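Local coordinates for chaperonin-like RBCX protein 1, chloroplastic (Arabidopsis thaliana, PDB 4GR2) that acts as a homodimeric chaperone in the assembly of the carbon-fixing enzyme Rubisco in the chloroplast, at residues B[93-96]-B[97-101]. The protein carries 2 engineered substitutions. Residues are numbered along the deposited sequence; the frame is centred on the assembly and turned at random.
Sequences WDNM and KRLAF
The first two turns of helix 93-118, the long C-terminal helix of this all-helical RbcX chain, are held by four i to i+4 backbone bonds: Lys97 N, Arg98 N, Leu99 N and Ala100 N donate to the carbonyls of Trp93, Asp94, Asn95 and Met96, the second of them spanning 2.9 Å from Arg98 N to Asp94 O. Between residues 93-96 and 97-101 the side-chain hydrogen bonds are those joining Asn95 to Arg98, three residues on. Asn95 OD1 accepts from Arg98 NH2 at 3.1 Å, with an N-H...O angle of 155°, and takes a second, weak bond from Arg98 NE at 3.4 Å. OD1 meets the guanidinium edge-on, while the amide and guanidinium planes are turned 32° apart. Arginine suits this place because its chain runs extended to CD and then bends at chi3 (65°), bringing NE and NH2 back to one acceptor. Asparagine, short and neutral, supplies that acceptor; an alanine here would probably leave the guanidinium without this anchor and freer to swing. On a neighbouring flank the side chains of Asp94 and Lys97 follow the same direction, with Asp94 OD1 4.1 Å from Lys97 CD. Their charged atoms do not touch, OD1 lying 5.0 Å from NZ, so the attraction is probably modest; an acid in the first turn is probably also favoured by the helix dipole. Lys97, extended, carries its ammonium to a cation-pi contact with Trp93 of the second subunit, and Trp93 of this chain meets Lys97 of that subunit likewise, tying the helix start to the dimer. Nonpolar Met96 and Leu99 pack on Ala15 and Ala16 of that subunit, respectively. Leu99 also lies against the preceding turn, where its CD1 comes 4.1 Å from Asn95 ND2.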
ATOM      1  N   TRP B  93      12.317  -6.189  -4.061  1.00 47.69           N
ATOM      2  CA  TRP B  93      11.165  -6.856  -3.463  1.00 46.45           C
ATOM      3  C   TRP B  93      11.458  -7.443  -2.088  1.00 50.94           C
ATOM      4  O   TRP B  93      10.768  -7.133  -1.121  1.00 43.74           O
ATOM      5  CB  TRP B  93      10.639  -7.950  -4.405  1.00 48.44           C
ATOM      6  CG  TRP B  93       9.910  -7.379  -5.599  1.00 45.44           C
ATOM      7  CD1 TRP B  93      10.441  -7.050  -6.822  1.00 48.97           C
ATOM      8  CD2 TRP B  93       8.518  -7.046  -5.659  1.00 49.93           C
ATOM      9  NE1 TRP B  93       9.451  -6.544  -7.646  1.00 42.73           N
ATOM     10  CE2 TRP B  93       8.263  -6.536  -6.951  1.00 51.00           C
ATOM     11  CE3 TRP B  93       7.452  -7.144  -4.739  1.00 39.92           C
ATOM     12  CZ2 TRP B  93       6.991  -6.110  -7.347  1.00 48.32           C
ATOM     13  CZ3 TRP B  93       6.186  -6.733  -5.140  1.00 43.39           C
ATOM     14  CH2 TRP B  93       5.967  -6.216  -6.432  1.00 44.15           C
ATOM     15  N   ASP B  94      12.492  -8.273  -1.997  1.00 41.68           N
ATOM     16  CA  ASP B  94      12.810  -8.930  -0.738  1.00 45.51           C
ATOM     17  C   ASP B  94      13.284  -7.971   0.345  1.00 51.51           C
ATOM     18  O   ASP B  94      12.985  -8.163   1.532  1.00 50.81           O
ATOM     19  CB  ASP B  94      13.775 -10.093  -0.943  1.00 52.45           C
ATOM     20  CG  ASP B  94      13.038 -11.399  -1.096  1.00 69.62           C
ATOM     21  OD1 ASP B  94      12.552 -11.944  -0.063  1.00 66.04           O
ATOM     22  OD2 ASP B  94      12.909 -11.856  -2.252  1.00 71.10           O
ATOM     23  N   ASN B  95      14.010  -6.939  -0.059  1.00 43.46           N
ATOM     24  CA  ASN B  95      14.305  -5.844   0.846  1.00 48.40           C
ATOM     25  C   ASN B  95      13.022  -5.174   1.389  1.00 52.81           C
ATOM     26  O   ASN B  95      12.926  -4.869   2.587  1.00 44.38           O
ATOM     27  CB  ASN B  95      15.187  -4.824   0.153  1.00 50.64           C
ATOM     28  CG  ASN B  95      15.849  -3.886   1.124  1.00 63.11           C
ATOM     29  OD1 ASN B  95      16.406  -4.322   2.135  1.00 71.21           O
ATOM     30  ND2 ASN B  95      15.784  -2.581   0.839  1.00 66.72           N
ATOM     31  N   MET B  96      12.043  -4.960   0.511  1.00 45.76           N
ATOM     32  CA  MET B  96      10.751  -4.390   0.917  1.00 47.25           C
ATOM     33  C   MET B  96      10.105  -5.268   1.986  1.00 48.85           C
ATOM     34  O   MET B  96       9.605  -4.772   2.997  1.00 40.08           O
ATOM     35  CB  MET B  96       9.786  -4.267  -0.282  1.00 48.06           C
ATOM     36  CG  MET B  96       8.317  -3.887   0.103  1.00 40.51           C
ATOM     37  SD  MET B  96       7.072  -4.017  -1.215  1.00 46.65           S
ATOM     38  CE  MET B  96       7.186  -5.782  -1.604  1.00 46.37           C
ATOM     39  N   LYS B  97      10.097  -6.573   1.730  1.00 45.10           N
ATOM     40  CA  LYS B  97       9.497  -7.538   2.642  1.00 45.70           C
ATOM     41  C   LYS B  97      10.197  -7.465   3.990  1.00 48.02           C
ATOM     42  O   LYS B  97       9.543  -7.389   5.018  1.00 43.53           O
ATOM     43  CB  LYS B  97       9.609  -8.956   2.083  1.00 41.30           C
ATOM     44  CG  LYS B  97       9.062 -10.041   3.005  1.00 44.39           C
ATOM     45  CD  LYS B  97       9.330 -11.427   2.426  1.00 47.79           C
ATOM     46  CE  LYS B  97       8.401 -12.483   3.003  1.00 47.95           C
ATOM     47  NZ  LYS B  97       8.830 -13.879   2.602  1.00 55.42           N
ATOM     48  N   ARG B  98      11.529  -7.465   3.966  1.00 45.16           N
ATOM     49  CA  ARG B  98      12.339  -7.371   5.171  1.00 49.20           C
ATOM     50  C   ARG B  98      12.074  -6.120   6.001  1.00 47.85           C
ATOM     51  O   ARG B  98      12.048  -6.165   7.228  1.00 42.72           O
ATOM     52  CB  ARG B  98      13.811  -7.399   4.807  1.00 49.66           C
ATOM     53  CG  ARG B  98      14.708  -7.492   6.009  1.00 54.93           C
ATOM     54  CD  ARG B  98      16.160  -7.403   5.611  1.00 67.28           C
ATOM     55  NE  ARG B  98      16.474  -6.090   5.053  1.00 71.26           N
ATOM     56  CZ  ARG B  98      16.739  -5.012   5.785  1.00 71.27           C
ATOM     57  NH1 ARG B  98      16.716  -5.086   7.113  1.00 76.17           N
ATOM     58  NH2 ARG B  98      17.024  -3.860   5.189  1.00 64.77           N
ATOM     59  N   LEU B  99      11.923  -4.993   5.326  1.00 46.45           N
ATOM     60  CA  LEU B  99      11.627  -3.735   5.992  1.00 40.96           C
ATOM     61  C   LEU B  99      10.223  -3.726   6.623  1.00 42.06           C
ATOM     62  O   LEU B  99      10.001  -3.103   7.671  1.00 42.15           O
ATOM     63  CB  LEU B  99      11.771  -2.581   5.002  1.00 49.53           C
ATOM     64  CG  LEU B  99      13.202  -2.282   4.571  1.00 54.77           C
ATOM     65  CD1 LEU B  99      13.232  -1.066   3.668  1.00 53.29           C
ATOM     66  CD2 LEU B  99      14.047  -2.049   5.801  1.00 56.77           C
ATOM     67  N   ALA B 100       9.286  -4.404   5.976  1.00 40.53           N
ATOM     68  CA  ALA B 100       7.910  -4.457   6.462  1.00 44.21           C
ATOM     69  C   ALA B 100       7.863  -5.283   7.734  1.00 45.19           C
ATOM     70  O   ALA B 100       7.131  -4.958   8.678  1.00 41.90           O
ATOM     71  CB  ALA B 100       6.998  -5.066   5.413  1.00 41.36           C
ATOM     72  N   PHE B 101       8.649  -6.354   7.755  1.00 39.82           N
ATOM     73  CA  PHE B 101       8.751  -7.206   8.932  1.00 40.17           C
ATOM     74  C   PHE B 101       9.387  -6.410  10.050  1.00 44.17           C
ATOM     75  O   PHE B 101       8.951  -6.468  11.214  1.00 42.99           O
ATOM     76  CB  PHE B 101       9.618  -8.438   8.642  1.00 37.72           C
ATOM     77  CG  PHE B 101       8.887  -9.546   7.945  1.00 44.02           C
ATOM     78  CD1 PHE B 101       7.519  -9.481   7.737  1.00 51.40           C
ATOM     79  CD2 PHE B 101       9.563 -10.664   7.507  1.00 50.19           C
ATOM     80  CE1 PHE B 101       6.842 -10.517   7.086  1.00 48.43           C
ATOM     81  CE2 PHE B 101       8.891 -11.706   6.870  1.00 53.71           C
ATOM     82  CZ  PHE B 101       7.537 -11.633   6.662  1.00 44.04           C
TER